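Local structure of Phenylalanine/tyrosine ammonia-lyase (1Y2M) at residues Thr40-Thr43 / Gln44-Val48; Pro374-Ser377 / Asp378-Ala382. The protein catalyses the non-oxidative deamination of L-phenylalanine and L-tyrosine to trans-cinnamic and p-coumaric acid, releasing ammonium, and works as a homotetramer. One frame throughout, in Å; residues are numbered along the deposited sequence.

How the contacts relate
Contact 1 comes first along the chain, where the loop after helix 30-33 turns into helix 44-52; contact 2 follows far later in the sequence, within the long helix 368-391. Their centres nevertheless lie about 11 Å apart, and the two touch directly: Gln44 and Ile47 of the short helix rest on Val376, Leu379 and Ile380 of the long one, with Gln44 NE2 3.4 Å from Leu379 CD1. Helices 273-303 and 323-336 pack against both. An N-terminal helix start is thereby fastened onto a mostly helical core, whose long helix also meets a second subunit of the tetramer. Both contacts lie away from the annotated substrate-binding residues.

Contact 1 (Thr40-Thr43 / Gln44-Val48); sequences TQVT and QVDIV
Thr43 and Asp46 trade bonds at the start of helix 44-52, each side chain taking the backbone N-H of the other, and so form a capping box. Asp46 can be followed outward from its backbone. Its CB lies 3.3 Å from Thr43 O, against the last carbonyl before the helix. With chi1 at -69°, CG stands anti to its own carbonyl carbon and is carried back toward the cap, where it comes within 3.0 Å of Thr43 OG1. At the tip, OD1 lies 3.4 Å from Thr43 OG1, at too poor an angle for a hydrogen bond. OD2 accepts from Thr43 N at 3.2 Å; this bond is bent, and the donor reaches the carboxylate from above its plane, 47° out of it. OD2 also reaches to 3.8 Å from Val42 CA, at the residue before the cap.

The return bond is straighter: Asp46 N gives its hydrogen to Thr43 OG1 at 3.0 Å, with an N-H...O angle of 164°. Thr43 OG1 is held between its own backbone N and carbonyl carbon, the rotation that turns it to the opening turn. Next along, Ile47 N donates to Thr43 O at 3.0 Å, while Ile47 CG1 meets Val42 CG2 at 4.2 Å, an apolar contact just beside the box. Gln44 faces the core instead, its amide bonded to Ser290 and His287 of helix 273-303, and its backbone N is bonded to Glu327.

Were Asp46 an alanine, Thr43 N would probably lose its carboxylate mate and the loop before the helix would be less firmly fixed. At this helix start, then, side-chain oxygens satisfy the N-H groups of Thr43, Gln44 and Asp46, and the aspartate's negative charge probably suits the positive end of the helix dipole.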
ATOM      1  N   THR B  40      17.408  25.622 -12.452  1.00 27.02           N
ATOM      2  CA  THR B  40      16.751  26.354 -13.520  1.00 30.43           C
ATOM      3  C   THR B  40      17.497  26.157 -14.857  1.00 30.86           C
ATOM      4  O   THR B  40      17.012  26.565 -15.916  1.00 31.58           O
ATOM      5  CB  THR B  40      16.711  27.859 -13.177  1.00 30.56           C
ATOM      6  OG1 THR B  40      18.034  28.284 -12.797  1.00 33.46           O
ATOM      7  CG2 THR B  40      15.659  28.155 -12.034  1.00 31.17           C
ATOM      8  N   GLN B  41      18.673  25.535 -14.811  1.00 31.52           N
ATOM      9  CA  GLN B  41      19.495  25.406 -16.020  1.00 33.61           C
ATOM     10  C   GLN B  41      19.149  24.173 -16.877  1.00 30.71           C
ATOM     11  O   GLN B  41      19.803  23.935 -17.887  1.00 29.95           O
ATOM     12  CB  GLN B  41      20.995  25.426 -15.679  1.00 35.14           C
ATOM     13  CG  GLN B  41      21.886  25.886 -16.855  1.00 49.87           C
ATOM     14  CD  GLN B  41      21.326  27.108 -17.601  1.00 60.04           C
ATOM     15  OE1 GLN B  41      21.320  28.225 -17.070  1.00 63.56           O
ATOM     16  NE2 GLN B  41      20.845  26.892 -18.833  1.00 62.70           N
ATOM     17  N   VAL B  42      18.133  23.396 -16.504  1.00 24.22           N
ATOM     18  CA  VAL B  42      17.659  22.349 -17.411  1.00 22.85           C
ATOM     19  C   VAL B  42      16.199  22.126 -17.155  1.00 23.30           C
ATOM     20  O   VAL B  42      15.743  22.265 -16.018  1.00 27.31           O
ATOM     21  CB  VAL B  42      18.381  21.037 -17.221  1.00 21.34           C
ATOM     22  CG1 VAL B  42      17.948  20.347 -15.893  1.00 31.66           C
ATOM     23  CG2 VAL B  42      18.177  20.124 -18.458  1.00 24.12           C
ATOM     24  N   THR B  43      15.456  21.825 -18.200  1.00 17.55           N
ATOM     25  CA  THR B  43      14.025  21.650 -18.044  1.00 13.27           C
ATOM     26  C   THR B  43      13.612  20.351 -18.680  1.00 12.16           C
ATOM     27  O   THR B  43      14.322  19.774 -19.512  1.00 12.53           O
ATOM     28  CB  THR B  43      13.236  22.784 -18.718  1.00 14.15           C
ATOM     29  OG1 THR B  43      13.507  22.745 -20.133  1.00 12.81           O
ATOM     30  CG2 THR B  43      13.629  24.159 -18.142  1.00 17.14           C
ATOM     31  N   GLN B  44      12.397  19.933 -18.360  1.00 11.27           N
ATOM     32  CA  GLN B  44      11.844  18.727 -18.930  1.00 10.61           C
ATOM     33  C   GLN B  44      11.663  18.901 -20.430  1.00 11.27           C
ATOM     34  O   GLN B  44      11.965  18.006 -21.198  1.00  9.94           O
ATOM     35  CB  GLN B  44      10.526  18.378 -18.232  1.00 14.53           C
ATOM     36  CG  GLN B  44       9.873  17.120 -18.743  1.00 13.46           C
ATOM     37  CD  GLN B  44       8.783  16.675 -17.814  1.00 11.72           C
ATOM     38  OE1 GLN B  44       7.879  17.477 -17.535  1.00 13.61           O
ATOM     39  NE2 GLN B  44       8.844  15.412 -17.307  1.00 10.12           N
ATOM     40  N   VAL B  45      11.189  20.073 -20.865  1.00 11.46           N
ATOM     41  CA  VAL B  45      11.104  20.304 -22.291  1.00 11.23           C
ATOM     42  C   VAL B  45      12.467  20.163 -22.976  1.00 11.41           C
ATOM     43  O   VAL B  45      12.534  19.541 -24.056  1.00 11.93           O
ATOM     44  CB  VAL B  45      10.479  21.713 -22.615  1.00 11.71           C
ATOM     45  CG1 VAL B  45      10.512  21.954 -24.139  1.00 19.92           C
ATOM     46  CG2 VAL B  45       9.027  21.817 -22.119  1.00 19.08           C
ATOM     47  N   ASP B  46      13.542  20.726 -22.389  1.00 11.58           N
ATOM     48  CA  ASP B  46      14.911  20.554 -22.940  1.00 11.14           C
ATOM     49  C   ASP B  46      15.263  19.052 -23.101  1.00 11.41           C
ATOM     50  O   ASP B  46      15.810  18.628 -24.131  1.00 12.20           O
ATOM     51  CB  ASP B  46      15.993  21.150 -22.014  1.00 12.41           C
ATOM     52  CG  ASP B  46      15.966  22.665 -21.928  1.00 17.93           C
ATOM     53  OD1 ASP B  46      15.389  23.306 -22.851  1.00 20.10           O
ATOM     54  OD2 ASP B  46      16.546  23.199 -20.923  1.00 20.89           O
ATOM     55  N   ILE B  47      14.959  18.276 -22.061  1.00 10.43           N
ATOM     56  CA  ILE B  47      15.209  16.838 -22.022  1.00 11.13           C
ATOM     57  C   ILE B  47      14.431  16.092 -23.114  1.00 10.31           C
ATOM     58  O   ILE B  47      14.961  15.266 -23.860  1.00 13.01           O
ATOM     59  CB  ILE B  47      14.872  16.272 -20.622  1.00 11.48           C
ATOM     60  CG1 ILE B  47      15.958  16.771 -19.653  1.00 12.51           C
ATOM     61  CG2 ILE B  47      14.762  14.745 -20.675  1.00 12.82           C
ATOM     62  CD1 ILE B  47      15.719  16.514 -18.150  1.00 14.77           C
ATOM     63  N   VAL B  48      13.151  16.429 -23.220  1.00 11.43           N
ATOM     64  CA  VAL B  48      12.307  15.848 -24.250  1.00 10.36           C
ATOM     65  C   VAL B  48      12.777  16.196 -25.661  1.00  9.76           C
ATOM     66  O   VAL B  48      12.829  15.348 -26.550  1.00  9.82           O
ATOM     67  CB  VAL B  48      10.840  16.258 -24.007  1.00  9.92           C
ATOM     68  CG1 VAL B  48       9.956  15.979 -25.224  1.00 11.56           C
ATOM     69  CG2 VAL B  48      10.318  15.563 -22.758  1.00 13.15           C
TER

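Contact 2 (Pro374-Ser377 / Asp378-Ala382); sequences PLVS and DLIHA
Asp378 takes up the helix where Pro374 offers its carbonyl, Asp378 N donating to Pro374 O at 3.2 Å. Its CB passes 3.4 Å from Leu375 O, and chi1 at -77° sets CG beside its own backbone N, 3.7 Å from Pro374 O. The carboxylate itself looks outward to a second subunit, where OD1 forms a salt bridge with Lys424 and OD2 a hydrogen bond with Asn420 of that chain.

Leu379 follows, its N bonded to Leu375 O at 2.9 Å. The two leucine side chains run alongside each other in the same direction and meet through their CD1 methyls at 4.1 Å; helix 416-443 packs on both. Ile380 repeats the backbone bond to Val376 O, the straightest of the four at 166°. Its CG1, anti to its own carbonyl carbon (chi1 -63°), passes only 3.3 Å from that same oxygen, and CD1 continues to Val376 CG1 at 4.1 Å, the two side chains crossing at a slant. Helix 323-336 covers this pair through Glu327.

His381 makes the last of the four bonds between the segments: its N donates to Ser377 O at 2.9 Å, and CB rests near that oxygen before the ring leads away. There NE2 is hydrogen-bonded to Ser377 OG of the second subunit, and the reciprocal bond joins Ser377 here to His381 there. Ala382 N continues the pattern to Asp378 O.

The chemistry implies a helix with divided duties: regular backbone bonds satisfy its buried polar chain, aliphatic pairs one turn apart pack against neighbouring helices, and Ser377, Asp378 and His381 turn their polar ends to the subunit interface.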
ATOM      1  N   PRO B 374       6.887  19.416  -8.038  1.00  7.78           N
ATOM      2  CA  PRO B 374       7.676  18.413  -7.332  1.00  7.56           C
ATOM      3  C   PRO B 374       7.912  17.130  -8.078  1.00  9.16           C
ATOM      4  O   PRO B 374       9.030  16.593  -8.093  1.00 11.19           O
ATOM      5  CB  PRO B 374       6.898  18.207  -6.036  1.00 11.51           C
ATOM      6  CG  PRO B 374       6.288  19.515  -5.775  1.00 10.70           C
ATOM      7  CD  PRO B 374       5.802  19.913  -7.189  1.00 10.72           C
ATOM      8  N   LEU B 375       6.871  16.634  -8.724  1.00  9.17           N
ATOM      9  CA  LEU B 375       7.004  15.384  -9.424  1.00  9.03           C
ATOM     10  C   LEU B 375       7.856  15.561 -10.714  1.00  9.90           C
ATOM     11  O   LEU B 375       8.534  14.621 -11.173  1.00 10.93           O
ATOM     12  CB  LEU B 375       5.673  14.749  -9.729  1.00 12.42           C
ATOM     13  CG  LEU B 375       4.735  15.415 -10.703  1.00 11.80           C
ATOM     14  CD1 LEU B 375       4.972  14.963 -12.141  1.00 13.59           C
ATOM     15  CD2 LEU B 375       3.267  15.163 -10.211  1.00 13.87           C
ATOM     16  N   VAL B 376       7.843  16.759 -11.285  1.00  8.99           N
ATOM     17  CA  VAL B 376       8.699  17.020 -12.431  1.00  7.19           C
ATOM     18  C   VAL B 376      10.140  16.976 -12.025  1.00  9.53           C
ATOM     19  O   VAL B 376      10.985  16.479 -12.774  1.00  9.48           O
ATOM     20  CB  VAL B 376       8.297  18.332 -13.132  1.00  7.95           C
ATOM     21  CG1 VAL B 376       9.322  18.747 -14.197  1.00 11.93           C
ATOM     22  CG2 VAL B 376       6.933  18.131 -13.761  1.00  9.71           C
ATOM     23  N   SER B 377      10.461  17.504 -10.836  1.00  9.34           N
ATOM     24  CA  SER B 377      11.827  17.418 -10.356  1.00  9.10           C
ATOM     25  C   SER B 377      12.260  15.967 -10.231  1.00  8.02           C
ATOM     26  O   SER B 377      13.388  15.644 -10.528  1.00  9.21           O
ATOM     27  CB  SER B 377      12.049  18.192  -9.020  1.00  8.28           C
ATOM     28  OG  SER B 377      13.423  18.296  -8.731  1.00  9.61           O
ATOM     29  N   ASP B 378      11.342  15.102  -9.774  1.00  9.15           N
ATOM     30  CA  ASP B 378      11.617  13.689  -9.630  1.00  9.33           C
ATOM     31  C   ASP B 378      11.865  13.071 -10.994  1.00  9.81           C
ATOM     32  O   ASP B 378      12.790  12.262 -11.140  1.00  9.65           O
ATOM     33  CB  ASP B 378      10.457  12.975  -8.942  1.00 10.08           C
ATOM     34  CG  ASP B 378      10.428  13.207  -7.477  1.00 13.64           C
ATOM     35  OD1 ASP B 378      11.411  13.726  -6.912  1.00 14.93           O
ATOM     36  OD2 ASP B 378       9.399  12.785  -6.864  1.00 15.41           O
ATOM     37  N   LEU B 379      11.098  13.459 -12.006  1.00  7.83           N
ATOM     38  CA  LEU B 379      11.348  12.892 -13.325  1.00  7.43           C
ATOM     39  C   LEU B 379      12.701  13.322 -13.910  1.00  7.83           C
ATOM     40  O   LEU B 379      13.385  12.532 -14.542  1.00 10.27           O
ATOM     41  CB  LEU B 379      10.238  13.307 -14.265  1.00  8.41           C
ATOM     42  CG  LEU B 379       8.857  12.720 -13.952  1.00  9.47           C
ATOM     43  CD1 LEU B 379       7.751  13.373 -14.755  1.00 10.71           C
ATOM     44  CD2 LEU B 379       8.901  11.211 -14.116  1.00 14.02           C
ATOM     45  N   ILE B 380      13.080  14.570 -13.692  1.00  6.77           N
ATOM     46  CA  ILE B 380      14.417  15.029 -14.108  1.00  8.20           C
ATOM     47  C   ILE B 380      15.576  14.316 -13.356  1.00  9.47           C
ATOM     48  O   ILE B 380      16.626  13.962 -13.921  1.00  8.52           O
ATOM     49  CB  ILE B 380      14.498  16.547 -13.929  1.00  8.14           C
ATOM     50  CG1 ILE B 380      13.469  17.225 -14.845  1.00  8.68           C
ATOM     51  CG2 ILE B 380      15.925  17.095 -14.145  1.00 10.88           C
ATOM     52  CD1 ILE B 380      13.391  18.726 -14.627  1.00 12.65           C
ATOM     53  N   HIS B 381      15.356  14.099 -12.060  1.00  8.21           N
ATOM     54  CA  HIS B 381      16.309  13.303 -11.278  1.00  9.10           C
ATOM     55  C   HIS B 381      16.432  11.875 -11.816  1.00  8.99           C
ATOM     56  O   HIS B 381      17.553  11.371 -12.105  1.00  8.97           O
ATOM     57  CB  HIS B 381      15.841  13.271  -9.815  1.00  9.00           C
ATOM     58  CG  HIS B 381      16.813  12.623  -8.882  1.00  8.14           C
ATOM     59  ND1 HIS B 381      16.874  11.256  -8.705  1.00 16.20           N
ATOM     60  CD2 HIS B 381      17.722  13.155  -8.028  1.00  9.74           C
ATOM     61  CE1 HIS B 381      17.799  10.982  -7.790  1.00 10.24           C
ATOM     62  NE2 HIS B 381      18.325  12.104  -7.371  1.00  9.73           N
ATOM     63  N   ALA B 382      15.294  11.238 -12.043  1.00  7.18           N
ATOM     64  CA  ALA B 382      15.302   9.904 -12.606  1.00  6.37           C
ATOM     65  C   ALA B 382      16.055   9.856 -13.935  1.00  8.19           C
ATOM     66  O   ALA B 382      16.810   8.901 -14.223  1.00  9.48           O
ATOM     67  CB  ALA B 382      13.921   9.406 -12.811  1.00  7.94           C
TER